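Local atomic coordinates of putative polysaccharide biosynthesis protein with aminopeptidase-like domain (Clostridium acetobutylicum, PDB entry 3K9T), a protein that binds one zinc ion per subunit and probably acts in the biosynthesis of modified polysaccharides, its aminopeptidase-like domain not being expected to cleave peptides. Residues A[16-27]-A[329-340]; A[227-235]-A[296-307]. All coordinates share one frame; numbering follows the deposited sequence. Where two conformers were deposited one is given.

Contact 1: residues A[16-27]-A[329-340]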
loop_
_atom_site.group_PDB
_atom_site.type_symbol
_atom_site.label_atom_id
_atom_site.label_comp_id
_atom_site.label_asym_id
_atom_site.label_seq_id
_atom_site.Cartn_x
_atom_site.Cartn_y
_atom_site.Cartn_z
ATOM N N GLY A 16 36.618 3.445 16.075
ATOM C CA GLY A 16 35.669 4.035 17.033
ATOM C C GLY A 16 36.421 4.698 18.197
ATOM O O GLY A 16 36.060 5.771 18.715
ATOM N N GLY A 17 37.496 4.050 18.601
ATOM C CA GLY A 17 38.364 4.600 19.615
ATOM C C GLY A 17 39.043 5.880 19.203
ATOM O O GLY A 17 39.102 6.801 20.001
ATOM N N GLU A 18 39.548 5.939 17.967
ATOM C CA GLU A 18 40.215 7.130 17.420
ATOM C C GLU A 18 39.212 8.271 17.256
ATOM O O GLU A 18 39.534 9.432 17.443
ATOM C CB GLU A 18 40.874 6.802 16.063
ATOM C CG GLU A 18 41.905 5.657 16.109
ATOM C CD GLU A 18 42.607 5.382 14.761
ATOM O OE1 GLU A 18 41.955 4.713 13.945
ATOM O OE2 GLU A 18 43.773 5.832 14.512
ATOM N N ILE A 19 37.974 7.912 16.885
ATOM C CA ILE A 19 36.905 8.898 16.724
ATOM C C ILE A 19 36.615 9.493 18.106
ATOM O O ILE A 19 36.481 10.708 18.238
ATOM C CB ILE A 19 35.615 8.323 16.080
ATOM C CG1 ILE A 19 35.880 7.840 14.635
ATOM C CG2 ILE A 19 34.515 9.372 16.055
ATOM C CD1 ILE A 19 34.734 6.967 14.040
ATOM N N TYR A 20 36.582 8.644 19.143
ATOM C CA TYR A 20 36.357 9.117 20.518
ATOM C C TYR A 20 37.430 10.131 20.978
ATOM O O TYR A 20 37.116 11.188 21.560
ATOM C CB TYR A 20 36.306 7.956 21.530
ATOM C CG TYR A 20 36.244 8.517 22.923
ATOM C CD1 TYR A 20 35.055 9.051 23.423
ATOM C CD2 TYR A 20 37.378 8.629 23.696
ATOM C CE1 TYR A 20 34.997 9.630 24.669
ATOM C CE2 TYR A 20 37.322 9.196 24.950
ATOM C CZ TYR A 20 36.131 9.704 25.442
ATOM O OH TYR A 20 36.081 10.289 26.710
ATOM N N ASN A 21 38.694 9.784 20.714
ATOM C CA ASN A 21 39.838 10.610 21.095
ATOM C C ASN A 21 39.809 12.009 20.479
ATOM O O ASN A 21 40.225 12.972 21.138
ATOM C CB ASN A 21 41.133 9.923 20.736
ATOM C CG ASN A 21 41.403 8.684 21.574
ATOM O OD1 ASN A 21 40.821 8.494 22.642
ATOM N ND2 ASN A 21 42.313 7.820 21.083
ATOM N N LEU A 22 39.325 12.106 19.233
ATOM C CA LEU A 22 39.110 13.387 18.566
ATOM C C LEU A 22 38.001 14.175 19.288
ATOM O O LEU A 22 38.120 15.392 19.505
ATOM C CB LEU A 22 38.745 13.173 17.083
ATOM C CG LEU A 22 38.408 14.403 16.204
ATOM C CD1 LEU A 22 39.423 15.533 16.440
ATOM C CD2 LEU A 22 38.249 14.049 14.670
ATOM N N ILE A 23 36.926 13.484 19.670
ATOM C CA ILE A 23 35.838 14.109 20.413
ATOM C C ILE A 23 36.418 14.646 21.709
ATOM O O ILE A 23 36.202 15.808 22.071
ATOM C CB ILE A 23 34.683 13.100 20.702
ATOM C CG1 ILE A 23 33.926 12.761 19.389
ATOM C CG2 ILE A 23 33.752 13.610 21.894
ATOM C CD1 ILE A 23 33.023 11.541 19.479
ATOM N N GLU A 24 37.175 13.814 22.406
ATOM C CA GLU A 24 37.719 14.244 23.692
ATOM C C GLU A 24 38.603 15.493 23.529
ATOM O O GLU A 24 38.502 16.423 24.320
ATOM C CB GLU A 24 38.493 13.098 24.331
ATOM C CG GLU A 24 38.922 13.335 25.756
ATOM C CD GLU A 24 39.587 12.110 26.340
ATOM O OE1 GLU A 24 40.689 11.812 25.871
ATOM O OE2 GLU A 24 39.011 11.429 27.217
ATOM N N GLU A 25 39.472 15.496 22.513
ATOM C CA GLU A 25 40.309 16.654 22.215
ATOM C C GLU A 25 39.462 17.904 21.896
ATOM O O GLU A 25 39.782 19.015 22.320
ATOM C CB GLU A 25 41.256 16.359 21.038
ATOM C CG GLU A 25 42.176 17.549 20.710
ATOM C CD GLU A 25 43.312 17.230 19.734
ATOM O OE1 GLU A 25 43.418 16.094 19.240
ATOM O OE2 GLU A 25 44.112 18.144 19.464
ATOM N N LEU A 26 38.386 17.730 21.149
ATOM C CA LEU A 26 37.558 18.869 20.792
ATOM C C LEU A 26 36.647 19.361 21.954
ATOM O O LEU A 26 36.187 20.519 21.973
ATOM C CB LEU A 26 36.709 18.524 19.539
ATOM C CG LEU A 26 37.394 18.384 18.173
ATOM C CD1 LEU A 26 36.430 17.893 17.088
ATOM C CD2 LEU A 26 38.001 19.698 17.740
ATOM N N PHE A 27 36.398 18.497 22.931
ATOM C CA PHE A 27 35.318 18.738 23.908
ATOM C C PHE A 27 35.369 20.084 24.636
ATOM O O PHE A 27 34.371 20.798 24.664
ATOM C CB PHE A 27 35.256 17.569 24.895
ATOM C CG PHE A 27 34.181 17.683 25.915
ATOM C CD1 PHE A 27 32.858 17.525 25.558
ATOM C CD2 PHE A 27 34.492 17.981 27.234
ATOM C CE1 PHE A 27 31.859 17.649 26.515
ATOM C CE2 PHE A 27 33.518 18.082 28.184
ATOM C CZ PHE A 27 32.195 17.914 27.832
ATOM N N ASP A 329 25.067 15.426 28.204
ATOM C CA ASP A 329 25.645 15.022 26.931
ATOM C C ASP A 329 27.171 15.250 26.970
ATOM O O ASP A 329 27.725 16.116 26.260
ATOM C CB ASP A 329 25.018 15.824 25.787
ATOM C CG ASP A 329 25.446 15.320 24.406
ATOM O OD1 ASP A 329 26.131 14.279 24.354
ATOM O OD2 ASP A 329 25.095 15.956 23.381
ATOM N N ASN A 330 27.828 14.432 27.782
ATOM C CA ASN A 330 29.238 14.534 28.041
ATOM C C ASN A 330 30.034 13.343 27.507
ATOM O O ASN A 330 29.488 12.469 26.857
ATOM C CB ASN A 330 29.414 14.659 29.551
ATOM C CG ASN A 330 28.887 13.476 30.317
ATOM O OD1 ASN A 330 28.909 12.338 29.859
ATOM N ND2 ASN A 330 28.419 13.742 31.519
ATOM N N LEU A 331 31.322 13.284 27.832
ATOM C CA LEU A 331 32.200 12.250 27.286
ATOM C C LEU A 331 31.751 10.812 27.592
ATOM O O LEU A 331 31.767 9.915 26.718
ATOM C CB LEU A 331 33.640 12.530 27.735
ATOM C CG LEU A 331 34.277 13.761 27.059
ATOM C CD1 LEU A 331 35.594 14.127 27.733
ATOM C CD2 LEU A 331 34.468 13.534 25.497
ATOM N N CYS A 332 31.307 10.599 28.821
ATOM C CA CYS A 332 30.830 9.278 29.241
ATOM C C CYS A 332 29.543 8.872 28.543
ATOM O O CYS A 332 29.165 7.718 28.579
ATOM C CB CYS A 332 30.689 9.192 30.757
ATOM S SG CYS A 332 32.227 8.607 31.507
ATOM N N TYR A 333 28.892 9.819 27.875
ATOM C CA TYR A 333 27.692 9.510 27.088
ATOM C C TYR A 333 28.054 8.941 25.705
ATOM O O TYR A 333 27.257 8.224 25.097
ATOM C CB TYR A 333 26.761 10.745 26.995
ATOM C CG TYR A 333 25.484 10.514 26.238
ATOM C CD1 TYR A 333 24.580 9.525 26.622
ATOM C CD2 TYR A 333 25.187 11.266 25.095
ATOM C CE1 TYR A 333 23.385 9.298 25.877
ATOM C CE2 TYR A 333 24.011 11.058 24.373
ATOM C CZ TYR A 333 23.114 10.082 24.776
ATOM O OH TYR A 333 21.967 9.871 24.056
HETATM N N MSE A 334 29.247 9.276 25.224
HETATM C CA MSE A 334 29.819 8.655 24.039
HETATM C C MSE A 334 30.124 7.159 24.349
HETATM O O MSE A 334 30.583 6.806 25.424
HETATM C CB MSE A 334 31.121 9.360 23.652
HETATM C CG MSE A 334 30.989 10.825 23.262
HETATM SE SE MSE A 334 29.811 10.894 21.715
HETATM C CE MSE A 334 28.012 11.023 22.485
ATOM N N ASN A 335 29.836 6.299 23.393
ATOM C CA ASN A 335 30.066 4.870 23.481
ATOM C C ASN A 335 30.932 4.445 22.276
ATOM O O ASN A 335 30.569 4.723 21.143
ATOM C CB ASN A 335 28.713 4.174 23.432
ATOM C CG ASN A 335 28.831 2.704 23.461
ATOM O OD1 ASN A 335 29.114 2.054 22.441
ATOM N ND2 ASN A 335 28.612 2.141 24.635
ATOM N N LYS A 336 32.061 3.781 22.511
ATOM C CA LYS A 336 32.995 3.468 21.415
ATOM C C LYS A 336 32.414 2.565 20.350
ATOM O O LYS A 336 32.670 2.762 19.151
ATOM C CB LYS A 336 34.318 2.909 21.949
ATOM C CG LYS A 336 35.134 4.028 22.613
ATOM C CD LYS A 336 36.474 3.581 23.145
ATOM C CE LYS A 336 37.247 4.782 23.663
ATOM N NZ LYS A 336 38.398 4.438 24.528
ATOM N N ASP A 337 31.603 1.614 20.788
ATOM C CA ASP A 337 30.949 0.660 19.896
ATOM C C ASP A 337 29.880 1.333 19.084
ATOM O O ASP A 337 29.624 0.941 17.942
ATOM C CB ASP A 337 30.361 -0.490 20.707
ATOM C CG ASP A 337 31.459 -1.356 21.371
ATOM O OD1 ASP A 337 32.483 -1.621 20.711
ATOM O OD2 ASP A 337 31.306 -1.746 22.547
ATOM N N GLY A 338 29.287 2.370 19.670
ATOM C CA GLY A 338 28.296 3.183 18.984
ATOM C C GLY A 338 28.937 3.980 17.873
ATOM O O GLY A 338 28.472 3.996 16.730
ATOM N N LEU A 339 30.017 4.652 18.221
ATOM C CA LEU A 339 30.799 5.390 17.237
ATOM C C LEU A 339 31.341 4.446 16.159
ATOM O O LEU A 339 31.193 4.709 14.944
ATOM C CB LEU A 339 31.913 6.113 17.930
ATOM C CG LEU A 339 31.437 7.275 18.783
ATOM C CD1 LEU A 339 32.525 7.567 19.810
ATOM C CD2 LEU A 339 31.079 8.505 17.920
ATOM N N ALA A 340 31.905 3.322 16.591
ATOM C CA ALA A 340 32.368 2.288 15.657
ATOM C C ALA A 340 31.248 1.853 14.718
ATOM O O ALA A 340 31.449 1.741 13.504
ATOM C CB ALA A 340 32.903 1.072 16.427
HETATM O O HOH W 1 39.818 5.954 22.598
#
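Gly16 brings its bare CA to 3.9 Å from Lys336 O, where helix 16-26 meets helix 336-340 at 107°; having no side chain, this glycine lets the two backbones come close, its CA 4.0 Å from Ala340 CA. The carbonyl of Gly17 and Asn21 OD1 both accept hydrogen bonds from a water that in turn accepts one from Lys336 NZ, at the tip of an extended chain. Ile19 sends CG2 to Leu339 CD2, and Leu339 fits as a knob into the hole formed by Gly16, Ile19, Tyr20 and Ile23. With CG anti to the backbone N (chi1 173°), the Tyr20 ring swings across the contact: Met334 CB lies in plane at its edge, and Tyr20 CE1 packs 4.0 Å from Leu331 CD2. Branched Ile23 serves two neighbours, CG2 reaching Leu331 CD2 at 3.7 Å while CD1 meets the selenium of Met334 and, tip to tip, Leu339. Glu24 sets its CA and aliphatic CG against Leu331 CD2 and CD1 respectively. Phe27 then offers a ring face to Leu331 CG, a CH-pi contact 4.2 Å from the centroid. Asp329, held by the backbone N of Asn195 and of zinc ligand Asp196, ties this helix-against-loop-and-helix packing to the metal site of the aminopeptidase-like fold.

Contact 2: residues A[227-235]-A[296-307]; sequences ETIGSITWL and GSDERQFSSPGI. With IMD (imidazole), chain E.
Ser297 OG donates a hydrogen bond to Glu227 OE2, modelled at 2.5 Å, a doubtfully short length; the same oxygen also accepts from N1 of an imidazole, probably left from crystallisation, at 2.6 Å. An extended chain carries this carboxylate to Ser297. Asp298 grips the start of helix 229-235: its OD1 accepts a hydrogen bond from Thr228 N at 2.7 Å and 158° through the syn lone pair, and accepts from a water as well. Ser231 OG, wedged between its own backbone N and carbonyl carbon (chi1 61°), lies 2.9 Å from the same OD1. A short acidic side chain suits this place, since the helix start would probably stabilise its charge. The water also touches Thr228 OG1 and accepts from Gln301 NE2, and it sits over the guanidinium face of Arg300. Both segments belong to the aminopeptidase-like fold, and Glu227 lies beside the zinc site, its side chain about 5 Å from that of the ligand His190. Arg300 and Gln301 find their main polar partner in Glu367 of the second subunit, while the bent Gln301 chain lays its amide against Ile232 CG1 and CD1. Farther along the helix the contact turns apolar: Leu235 CD1 packs 3.8 Å from Phe302 CD1, and its CD2 meets Ile307 CG2. Trp234 CE3 approaches the Phe302 ring at its edge, near the ring plane.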
loop_
_atom_site.group_PDB
_atom_site.type_symbol
_atom_site.label_atom_id
_atom_site.label_comp_id
_atom_site.label_asym_id
_atom_site.label_seq_id
_atom_site.Cartn_x
_atom_site.Cartn_y
_atom_site.Cartn_z
ATOM N N GLU A 227 25.303 25.247 12.277
ATOM C CA GLU A 227 23.962 24.879 11.845
ATOM C C GLU A 227 23.144 26.072 11.339
ATOM O O GLU A 227 23.274 27.194 11.810
ATOM C CB GLU A 227 23.180 24.139 12.934
ATOM C CG GLU A 227 21.929 23.409 12.365
ATOM C CD GLU A 227 21.152 22.629 13.408
ATOM O OE1 GLU A 227 20.766 23.244 14.405
ATOM O OE2 GLU A 227 20.893 21.415 13.222
ATOM N N THR A 228 22.295 25.785 10.360
ATOM C CA THR A 228 21.389 26.737 9.777
ATOM C C THR A 228 22.121 27.835 9.040
ATOM O O THR A 228 22.147 27.806 7.833
ATOM C CB THR A 228 20.311 27.261 10.807
ATOM O OG1 THR A 228 19.529 26.146 11.185
ATOM C CG2 THR A 228 19.347 28.294 10.204
ATOM N N ILE A 229 22.694 28.790 9.762
ATOM C CA ILE A 229 23.397 29.922 9.131
ATOM C C ILE A 229 24.575 29.472 8.227
ATOM O O ILE A 229 24.805 30.045 7.138
ATOM C CB ILE A 229 23.831 30.996 10.179
ATOM C CG1 ILE A 229 24.413 32.219 9.472
ATOM C CG2 ILE A 229 24.787 30.416 11.238
ATOM C CD1 ILE A 229 23.436 32.884 8.455
ATOM N N GLY A 230 25.279 28.423 8.657
ATOM C CA GLY A 230 26.389 27.875 7.871
ATOM C C GLY A 230 25.944 27.224 6.582
ATOM O O GLY A 230 26.446 27.553 5.548
ATOM N N SER A 231 24.975 26.319 6.642
ATOM C CA SER A 231 24.446 25.681 5.421
ATOM C C SER A 231 23.828 26.683 4.449
ATOM O O SER A 231 24.017 26.570 3.229
ATOM C CB SER A 231 23.464 24.555 5.753
ATOM O OG SER A 231 22.336 25.002 6.468
ATOM N N ILE A 232 23.113 27.676 4.979
ATOM C CA ILE A 232 22.538 28.750 4.130
ATOM C C ILE A 232 23.681 29.522 3.460
ATOM O O ILE A 232 23.668 29.721 2.257
ATOM C CB ILE A 232 21.607 29.704 4.930
ATOM C CG1 ILE A 232 20.410 28.923 5.502
ATOM C CG2 ILE A 232 21.082 30.849 4.024
ATOM C CD1 ILE A 232 19.533 29.723 6.471
ATOM N N THR A 233 24.700 29.895 4.237
ATOM C CA THR A 233 25.876 30.550 3.678
ATOM C C THR A 233 26.547 29.728 2.581
ATOM O O THR A 233 26.898 30.266 1.518
ATOM C CB THR A 233 26.895 30.869 4.760
ATOM O OG1 THR A 233 26.272 31.725 5.730
ATOM C CG2 THR A 233 28.160 31.550 4.156
ATOM N N TRP A 234 26.706 28.432 2.824
ATOM C CA TRP A 234 27.352 27.591 1.852
ATOM C C TRP A 234 26.531 27.500 0.578
ATOM O O TRP A 234 27.075 27.646 -0.517
ATOM C CB TRP A 234 27.630 26.201 2.404
ATOM C CG TRP A 234 28.375 25.376 1.428
ATOM C CD1 TRP A 234 29.739 25.355 1.221
ATOM C CD2 TRP A 234 27.812 24.491 0.483
ATOM N NE1 TRP A 234 30.050 24.489 0.206
ATOM C CE2 TRP A 234 28.886 23.955 -0.282
ATOM C CE3 TRP A 234 26.502 24.114 0.178
ATOM C CZ2 TRP A 234 28.685 23.041 -1.313
ATOM C CZ3 TRP A 234 26.300 23.196 -0.850
ATOM C CH2 TRP A 234 27.392 22.670 -1.578
ATOM N N LEU A 235 25.226 27.256 0.723
ATOM C CA LEU A 235 24.326 27.167 -0.439
ATOM C C LEU A 235 24.357 28.489 -1.231
ATOM O O LEU A 235 24.365 28.483 -2.460
ATOM C CB LEU A 235 22.890 26.780 -0.018
ATOM C CG LEU A 235 22.699 25.326 0.400
ATOM C CD1 LEU A 235 21.361 25.050 1.087
ATOM C CD2 LEU A 235 22.879 24.421 -0.814
ATOM N N GLY A 296 14.643 20.171 12.720
ATOM C CA GLY A 296 15.761 19.331 13.125
ATOM C C GLY A 296 17.068 19.979 12.697
ATOM O O GLY A 296 17.382 21.062 13.151
ATOM N N SER A 297 17.840 19.335 11.826
ATOM C CA SER A 297 19.122 19.905 11.406
ATOM C C SER A 297 19.091 20.375 9.952
ATOM O O SER A 297 18.027 20.610 9.427
ATOM C CB SER A 297 20.282 18.951 11.674
ATOM O OG SER A 297 21.508 19.666 11.597
ATOM N N ASP A 298 20.260 20.501 9.311
ATOM C CA ASP A 298 20.386 21.238 8.017
ATOM C C ASP A 298 19.684 20.640 6.812
ATOM O O ASP A 298 19.653 21.252 5.755
ATOM C CB ASP A 298 21.842 21.507 7.696
ATOM C CG ASP A 298 22.506 22.455 8.704
ATOM O OD1 ASP A 298 21.990 23.570 8.926
ATOM O OD2 ASP A 298 23.553 22.078 9.258
ATOM N N GLU A 299 19.116 19.448 6.963
ATOM C CA GLU A 299 18.287 18.852 5.911
ATOM C C GLU A 299 17.112 19.768 5.574
ATOM O O GLU A 299 16.628 19.762 4.443
ATOM C CB GLU A 299 17.825 17.450 6.297
ATOM C CG GLU A 299 16.875 17.381 7.482
ATOM C CD GLU A 299 17.559 17.386 8.827
ATOM O OE1 GLU A 299 18.809 17.522 8.867
ATOM O OE2 GLU A 299 16.820 17.236 9.838
ATOM N N ARG A 300 16.681 20.593 6.533
ATOM C CA ARG A 300 15.729 21.690 6.222
ATOM C C ARG A 300 16.195 22.695 5.192
ATOM O O ARG A 300 15.405 23.167 4.361
ATOM C CB ARG A 300 15.281 22.470 7.456
ATOM C CG ARG A 300 16.281 22.624 8.535
ATOM C CD ARG A 300 15.574 22.748 9.866
ATOM N NE ARG A 300 15.687 24.119 10.296
ATOM C CZ ARG A 300 16.332 24.506 11.388
ATOM N NH1 ARG A 300 16.841 23.610 12.224
ATOM N NH2 ARG A 300 16.436 25.800 11.672
ATOM N N GLN A 301 17.459 23.069 5.246
ATOM C CA GLN A 301 17.953 24.007 4.232
ATOM C C GLN A 301 18.109 23.259 2.911
ATOM O O GLN A 301 17.616 23.699 1.901
ATOM C CB GLN A 301 19.222 24.718 4.680
ATOM C CG GLN A 301 19.186 25.216 6.132
ATOM C CD GLN A 301 18.011 26.110 6.449
ATOM O OE1 GLN A 301 17.452 26.768 5.556
ATOM N NE2 GLN A 301 17.637 26.166 7.741
ATOM N N PHE A 302 18.679 22.063 2.931
ATOM C CA PHE A 302 18.894 21.327 1.672
ATOM C C PHE A 302 17.605 20.891 1.018
ATOM O O PHE A 302 17.572 20.689 -0.181
ATOM C CB PHE A 302 19.851 20.137 1.867
ATOM C CG PHE A 302 21.203 20.544 2.336
ATOM C CD1 PHE A 302 21.996 21.358 1.557
ATOM C CD2 PHE A 302 21.679 20.152 3.584
ATOM C CE1 PHE A 302 23.262 21.772 2.012
ATOM C CE2 PHE A 302 22.961 20.565 4.035
ATOM C CZ PHE A 302 23.739 21.362 3.252
ATOM N N SER A 303 16.552 20.762 1.813
ATOM C CA SER A 303 15.254 20.311 1.338
ATOM C C SER A 303 14.246 21.430 1.121
ATOM O O SER A 303 13.097 21.127 0.846
ATOM C CB SER A 303 14.686 19.320 2.338
ATOM O OG SER A 303 15.573 18.219 2.458
ATOM N N SER A 304 14.658 22.701 1.282
ATOM C CA SER A 304 13.843 23.867 0.901
ATOM C C SER A 304 13.425 23.648 -0.526
ATOM O O SER A 304 14.132 22.972 -1.282
ATOM C CB SER A 304 14.641 25.168 0.814
ATOM O OG SER A 304 15.818 25.153 1.539
ATOM N N PRO A 305 12.324 24.279 -0.934
ATOM C CA PRO A 305 11.803 23.988 -2.276
ATOM C C PRO A 305 12.667 24.549 -3.390
ATOM O O PRO A 305 12.619 24.062 -4.507
ATOM C CB PRO A 305 10.406 24.614 -2.283
ATOM C CG PRO A 305 10.245 25.317 -0.993
ATOM C CD PRO A 305 11.375 25.005 -0.085
ATOM N N GLY A 306 13.428 25.576 -3.061
ATOM C CA GLY A 306 14.308 26.222 -4.011
ATOM C C GLY A 306 15.671 25.557 -4.112
ATOM O O GLY A 306 16.434 25.923 -4.957
ATOM N N ILE A 307 15.961 24.581 -3.255
ATOM C CA ILE A 307 17.255 23.868 -3.248
ATOM C C ILE A 307 16.957 22.444 -3.673
ATOM O O ILE A 307 17.454 21.995 -4.692
ATOM C CB ILE A 307 17.937 23.924 -1.835
ATOM C CG1 ILE A 307 18.160 25.391 -1.415
ATOM C CG2 ILE A 307 19.216 23.114 -1.818
ATOM C CD1 ILE A 307 19.024 26.226 -2.328
HETATM N N1 IMD E . 20.008 20.543 15.544
HETATM C C2 IMD E . 21.067 20.841 16.330
HETATM N N3 IMD E . 20.748 20.558 17.590
HETATM C C4 IMD E . 19.498 20.057 17.615
HETATM C C5 IMD E . 19.027 20.045 16.313
HETATM O O HOH W 2 19.128 24.129 9.420
#

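Overall arrangement
Contact 2 is nested along the chain inside the loop that contact 1 closes: 16-27 comes first, then 227-235 and 296-307, and finally 329-340. Their centres are about 27 Å apart, on opposite sides of the chain's centre, and their nearest atoms about 12 Å apart. Contact 1 joins helices 12-26 and 336-355 from distant parts of the sequence, whereas contact 2 joins helix 229-237, which follows strand 219-225 of the eight-stranded mixed sheet, and helix 299-302, which precedes its strand 311-315. Each has one end near the zinc ion, the side chain of Asp329 about 7 Å and that of Glu227 about 6 Å from it. Contact 2 also meets a second subunit, linking the zinc neighbourhood to the trimer.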